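Local coordinates for protein ORF10 (Moritella marina, PDB 6RIW) that forms the ketosynthase-chain length factor didomain of a polyunsaturated fatty acid synthase and probably catalyses the condensation that lengthens acyl chains on acyl carrier protein, at residues L132-Y137 against I699-L704; K162-A166 against N952-I958. All blocks are in the same frame, centred on the assembly; numbering follows the deposited sequence.

How the interactions relate
Interactions 1 and 2 lie side by side, their centres about 11 Å apart. The first packs a helix of the ketosynthase half against one of the chain length factor half; the second fastens the loop 952-958, from the chain's C-terminal region, to the loop that follows the ketosynthase helix. L132 links them, its O lying 3.4 Å from L953 CD2 and its CD2 3.4 Å from T164 O. L704 adds a second link, with CD1 3.6 Å from A166 O. Interaction 1 is buried and largely apolar around one tyrosine-glutamate bond, whereas interaction 2 is partly exposed and built on side-chain amides. Both are remote from the magnesium site at M1 and K286.

Interaction 1 of 2, residues L132-Y137 against I699-L704; sequences LFMPLY and IENITL
F133 and E700 mark the close point of two helices, their CA atoms 6.5 Å apart; the axes of segments 132-137 and 699-704 come within 10.3 Å, with 126° between their N-to-C directions. The E700 side chain, bent at chi2 (91°), passes alongside the CD1-CE1 side of the F133 ring, ring and carboxylate planes 58° apart, and turns its carboxylate to Y137. There E700 OE2 accepts from Y137 OH (2.5 Å) with its anti lone pair, and lies at the edge of the tyrosine ring, in its plane. Q590 NE2 bonds the same oxygen, giving this buried carboxylate a second polar partner. F133 CD1 touches the aliphatic part of the glutamate, 3.8 Å from E700 CB, and the ring meets L704 CB at its edge. L136 slides past I699 and T703 with its methyl groups, CD2 lying 4.1 Å from I699 CD1 and 3.8 Å from T703 OG1. That hydroxyl is turned back to its own helix, donating to I699 O at 2.8 Å, from the face of the carbonyl opposite T703 N. An alanine in place of E700 would probably leave Y137 OH without its acceptor and open a gap beside F133. Helix 129-148 of the ketosynthase half thus packs on helix 699-706 of the chain length factor half, with helix 589-595 against M134 and Y137, and helix 513-519 against L136, I699 and T703.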
loop_
_atom_site.group_PDB
_atom_site.type_symbol
_atom_site.label_atom_id
_atom_site.label_comp_id
_atom_site.label_asym_id
_atom_site.label_seq_id
_atom_site.Cartn_x
_atom_site.Cartn_y
_atom_site.Cartn_z
ATOM N N LEU A 132 13.062 -0.071 -13.605
ATOM C CA LEU A 132 14.185 -0.239 -12.692
ATOM C C LEU A 132 14.545 -1.695 -12.431
ATOM O O LEU A 132 15.637 -1.945 -11.920
ATOM C CB LEU A 132 13.883 0.453 -11.350
ATOM C CG LEU A 132 13.718 1.981 -11.425
ATOM C CD1 LEU A 132 13.041 2.534 -10.169
ATOM C CD2 LEU A 132 15.049 2.653 -11.617
ATOM N N PHE A 133 13.679 -2.656 -12.767
ATOM C CA PHE A 133 13.921 -4.039 -12.361
ATOM C C PHE A 133 13.914 -5.032 -13.517
ATOM O O PHE A 133 14.619 -6.038 -13.454
ATOM C CB PHE A 133 12.896 -4.450 -11.304
ATOM C CG PHE A 133 12.937 -3.558 -10.104
ATOM C CD1 PHE A 133 14.083 -3.534 -9.300
ATOM C CD2 PHE A 133 11.884 -2.693 -9.816
ATOM C CE1 PHE A 133 14.151 -2.668 -8.208
ATOM C CE2 PHE A 133 11.927 -1.844 -8.726
ATOM C CZ PHE A 133 13.057 -1.812 -7.918
ATOM N N MET A 134 13.133 -4.777 -14.562
ATOM C CA MET A 134 13.090 -5.719 -15.684
ATOM C C MET A 134 14.469 -6.103 -16.219
ATOM O O MET A 134 14.653 -7.281 -16.578
ATOM C CB MET A 134 12.249 -5.137 -16.834
ATOM C CG MET A 134 10.761 -5.078 -16.625
ATOM S SD MET A 134 9.997 -6.526 -15.842
ATOM C CE MET A 134 8.560 -5.738 -15.104
ATOM N N PRO A 135 15.444 -5.200 -16.341
ATOM C CA PRO A 135 16.729 -5.616 -16.920
ATOM C C PRO A 135 17.448 -6.673 -16.099
ATOM O O PRO A 135 18.252 -7.410 -16.666
ATOM C CB PRO A 135 17.535 -4.312 -16.977
ATOM C CG PRO A 135 16.523 -3.242 -17.020
ATOM C CD PRO A 135 15.417 -3.739 -16.106
ATOM N N LEU A 136 17.192 -6.767 -14.788
ATOM C CA LEU A 136 17.760 -7.865 -14.002
ATOM C C LEU A 136 17.371 -9.212 -14.605
ATOM O O LEU A 136 18.233 -10.029 -14.939
ATOM C CB LEU A 136 17.267 -7.806 -12.556
ATOM C CG LEU A 136 17.666 -6.597 -11.704
ATOM C CD1 LEU A 136 16.781 -6.513 -10.439
ATOM C CD2 LEU A 136 19.138 -6.736 -11.350
ATOM N N TYR A 137 16.066 -9.466 -14.724
ATOM C CA TYR A 137 15.617 -10.779 -15.189
ATOM C C TYR A 137 15.975 -10.989 -16.648
ATOM O O TYR A 137 16.318 -12.109 -17.055
ATOM C CB TYR A 137 14.110 -10.939 -15.017
ATOM C CG TYR A 137 13.555 -10.186 -13.836
ATOM C CD1 TYR A 137 14.077 -10.409 -12.558
ATOM C CD2 TYR A 137 12.507 -9.261 -13.999
ATOM C CE1 TYR A 137 13.600 -9.708 -11.464
ATOM C CE2 TYR A 137 12.004 -8.562 -12.916
ATOM C CZ TYR A 137 12.544 -8.802 -11.648
ATOM O OH TYR A 137 12.069 -8.106 -10.563
ATOM N N ILE A 699 17.048 -9.355 -4.696
ATOM C CA ILE A 699 17.970 -8.621 -5.552
ATOM C C ILE A 699 17.371 -7.271 -5.936
ATOM O O ILE A 699 18.100 -6.284 -6.125
ATOM C CB ILE A 699 18.361 -9.446 -6.793
ATOM C CG1 ILE A 699 19.555 -8.782 -7.497
ATOM C CG2 ILE A 699 17.129 -9.675 -7.732
ATOM C CD1 ILE A 699 20.186 -9.623 -8.638
ATOM N N GLU A 700 16.048 -7.193 -6.031
ATOM C CA GLU A 700 15.415 -5.919 -6.371
ATOM C C GLU A 700 15.658 -4.884 -5.282
ATOM O O GLU A 700 15.937 -3.713 -5.576
ATOM C CB GLU A 700 13.917 -6.112 -6.581
ATOM C CG GLU A 700 13.569 -6.941 -7.810
ATOM C CD GLU A 700 13.452 -8.443 -7.547
ATOM O OE1 GLU A 700 13.986 -8.943 -6.518
ATOM O OE2 GLU A 700 12.831 -9.134 -8.385
ATOM N N ASN A 701 15.550 -5.292 -4.015
ATOM C CA ASN A 701 15.810 -4.317 -2.962
ATOM C C ASN A 701 17.275 -3.932 -2.894
ATOM O O ASN A 701 17.592 -2.769 -2.648
ATOM C CB ASN A 701 15.358 -4.799 -1.592
ATOM C CG ASN A 701 15.452 -3.684 -0.562
ATOM O OD1 ASN A 701 14.775 -2.657 -0.700
ATOM N ND2 ASN A 701 16.309 -3.849 0.439
ATOM N N ILE A 702 18.193 -4.881 -3.090
ATOM C CA ILE A 702 19.603 -4.499 -3.067
ATOM C C ILE A 702 19.894 -3.499 -4.192
ATOM O O ILE A 702 20.553 -2.463 -3.982
ATOM C CB ILE A 702 20.514 -5.744 -3.149
ATOM C CG1 ILE A 702 20.870 -6.286 -1.760
ATOM C CG2 ILE A 702 21.892 -5.332 -3.744
ATOM C CD1 ILE A 702 19.692 -6.653 -0.890
ATOM N N THR A 703 19.377 -3.780 -5.386
ATOM C CA THR A 703 19.468 -2.861 -6.524
ATOM C C THR A 703 18.927 -1.474 -6.186
ATOM O O THR A 703 19.579 -0.453 -6.444
ATOM C CB THR A 703 18.675 -3.441 -7.704
ATOM O OG1 THR A 703 19.245 -4.690 -8.091
ATOM C CG2 THR A 703 18.698 -2.489 -8.902
ATOM N N LEU A 704 17.727 -1.422 -5.614
ATOM C CA LEU A 704 17.111 -0.143 -5.273
ATOM C C LEU A 704 17.942 0.633 -4.253
ATOM O O LEU A 704 18.210 1.830 -4.431
ATOM C CB LEU A 704 15.691 -0.386 -4.736
ATOM C CG LEU A 704 14.993 0.854 -4.161
ATOM C CD1 LEU A 704 14.905 1.957 -5.237
ATOM C CD2 LEU A 704 13.609 0.507 -3.621
#

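Interaction 2 of 2, residues K162-A166 against N952-I958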
loop_
_atom_site.group_PDB
_atom_site.type_symbol
_atom_site.label_atom_id
_atom_site.label_comp_id
_atom_site.label_asym_id
_atom_site.label_seq_id
_atom_site.Cartn_x
_atom_site.Cartn_y
_atom_site.Cartn_z
ATOM N N LYS A 162 13.538 3.812 -20.781
ATOM C CA LYS A 162 13.575 5.203 -20.335
ATOM C C LYS A 162 14.453 5.307 -19.099
ATOM O O LYS A 162 14.365 4.469 -18.191
ATOM C CB LYS A 162 12.169 5.755 -20.002
ATOM C CG LYS A 162 11.114 5.535 -21.061
ATOM C CD LYS A 162 11.310 6.464 -22.271
ATOM C CE LYS A 162 10.288 6.173 -23.399
ATOM N NZ LYS A 162 8.854 6.358 -22.979
ATOM N N LYS A 163 15.309 6.331 -19.071
ATOM C CA LYS A 163 16.038 6.634 -17.852
ATOM C C LYS A 163 15.041 6.953 -16.749
ATOM O O LYS A 163 14.137 7.775 -16.933
ATOM C CB LYS A 163 16.999 7.807 -18.073
ATOM C CG LYS A 163 18.194 7.428 -18.925
ATOM C CD LYS A 163 18.969 8.649 -19.403
ATOM C CE LYS A 163 20.456 8.320 -19.552
ATOM N NZ LYS A 163 21.199 9.446 -20.188
ATOM N N THR A 164 15.183 6.275 -15.612
ATOM C CA THR A 164 14.154 6.307 -14.582
ATOM C C THR A 164 14.786 6.545 -13.220
ATOM O O THR A 164 15.701 5.813 -12.820
ATOM C CB THR A 164 13.352 4.995 -14.601
ATOM O OG1 THR A 164 12.768 4.837 -15.900
ATOM C CG2 THR A 164 12.252 5.017 -13.556
ATOM N N HIS A 165 14.316 7.590 -12.528
ATOM C CA HIS A 165 14.801 7.919 -11.189
ATOM C C HIS A 165 14.397 6.835 -10.195
ATOM O O HIS A 165 13.238 6.400 -10.164
ATOM C CB HIS A 165 14.223 9.267 -10.742
ATOM C CG HIS A 165 14.920 9.892 -9.564
ATOM N ND1 HIS A 165 14.747 9.442 -8.269
ATOM C CD2 HIS A 165 15.744 10.970 -9.481
ATOM C CE1 HIS A 165 15.458 10.193 -7.443
ATOM N NE2 HIS A 165 16.067 11.134 -8.150
ATOM N N ALA A 166 15.356 6.440 -9.356
ATOM C CA ALA A 166 15.139 5.383 -8.360
ATOM C C ALA A 166 13.924 5.620 -7.469
ATOM O O ALA A 166 13.309 4.652 -6.995
ATOM C CB ALA A 166 16.387 5.251 -7.481
ATOM N N ASN A 952 19.674 1.591 -16.101
ATOM C CA ASN A 952 18.931 1.944 -14.894
ATOM C C ASN A 952 19.401 1.185 -13.654
ATOM O O ASN A 952 19.044 1.582 -12.537
ATOM C CB ASN A 952 17.439 1.682 -15.109
ATOM C CG ASN A 952 16.757 2.812 -15.844
ATOM O OD1 ASN A 952 17.139 3.967 -15.706
ATOM N ND2 ASN A 952 15.745 2.486 -16.628
ATOM N N LEU A 953 20.177 0.112 -13.825
ATOM C CA LEU A 953 20.684 -0.651 -12.691
ATOM C C LEU A 953 21.914 -0.019 -12.049
ATOM O O LEU A 953 22.199 -0.291 -10.878
ATOM C CB LEU A 953 21.037 -2.073 -13.139
ATOM C CG LEU A 953 19.939 -2.930 -13.750
ATOM C CD1 LEU A 953 20.481 -4.345 -14.104
ATOM C CD2 LEU A 953 18.751 -3.018 -12.809
ATOM N N LYS A 954 22.669 0.780 -12.793
ATOM C CA LYS A 954 23.861 1.386 -12.229
ATOM C C LYS A 954 23.479 2.251 -11.028
ATOM O O LYS A 954 22.559 3.079 -11.139
ATOM C CB LYS A 954 24.547 2.234 -13.295
ATOM C CG LYS A 954 25.724 3.039 -12.773
ATOM C CD LYS A 954 26.320 3.893 -13.905
ATOM C CE LYS A 954 27.737 4.357 -13.584
ATOM N NZ LYS A 954 27.730 5.665 -12.889
ATOM N N PRO A 955 24.143 2.093 -9.876
ATOM C CA PRO A 955 23.838 2.942 -8.708
ATOM C C PRO A 955 23.782 4.427 -9.048
ATOM O O PRO A 955 24.754 5.007 -9.555
ATOM C CB PRO A 955 24.977 2.619 -7.732
ATOM C CG PRO A 955 25.365 1.178 -8.076
ATOM C CD PRO A 955 25.167 1.069 -9.582
ATOM N N GLN A 956 22.625 5.047 -8.790
ATOM C CA GLN A 956 22.333 6.381 -9.315
ATOM C C GLN A 956 22.926 7.522 -8.496
ATOM O O GLN A 956 22.927 8.661 -8.977
ATOM C CB GLN A 956 20.813 6.574 -9.440
ATOM C CG GLN A 956 20.239 5.721 -10.557
ATOM C CD GLN A 956 18.730 5.863 -10.703
ATOM O OE1 GLN A 956 18.127 6.804 -10.202
ATOM N NE2 GLN A 956 18.120 4.928 -11.423
ATOM N N GLY A 957 23.428 7.263 -7.294
ATOM C CA GLY A 957 23.967 8.330 -6.458
ATOM C C GLY A 957 22.948 9.352 -6.004
ATOM O O GLY A 957 23.243 10.556 -6.016
ATOM N N ILE A 958 21.753 8.906 -5.606
ATOM C CA ILE A 958 20.692 9.836 -5.231
ATOM C C ILE A 958 21.050 10.476 -3.903
ATOM O O ILE A 958 21.410 9.788 -2.944
ATOM C CB ILE A 958 19.335 9.120 -5.129
ATOM C CG1 ILE A 958 18.973 8.427 -6.446
ATOM C CG2 ILE A 958 18.237 10.112 -4.729
ATOM C CD1 ILE A 958 18.879 9.354 -7.655
#
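K162 O is gripped by two donors that reach it from opposite faces of its plane: N952 ND2 at 2.9 Å, across the contact, and the hydroxyl of T164 from its own loop. The N952 bond is nearly straight (176° at the hydrogen), and the carbonyl oxygen lies in the amide plane of the asparagine. The other end of the same amide, N952 OD1, accepts T164 N at 3.0 Å, so the group closes on the backbone on both flanks of K163. Two residues further along 162-166, Q956 repeats the pattern around H165, though with more bent bonds: its NE2 donates to T164 O at 2.9 Å, nearly along the C=O axis but with that oxygen tilted from the amide plane, while its OE1 takes A166 N, also at 2.9 Å. The glutamine reaches this far because its chain is extended beyond CG (chi2 179°). I958 CD1 sits over one face of the H165 ring, 3.4 Å from H165 NE2, and I958 CG1 lies 4.2 Å from A166 CB. H165 ND1 is bonded to D167 N and Y82 meets the ring edge-to-face, but NE2 is buried without a polar partner in the model. Loop 162-166 lies between helices 129-148 and 174-183 of the ketosynthase half, and 952-958, which follows helix 929-934, is itself bonded to H707 just after helix 699-706. Because all four bonds across the contact pair a side-chain amide with a backbone group, its polar part depends on the main chain of 162-166, while I958 adds apolar packing on H165 and A166.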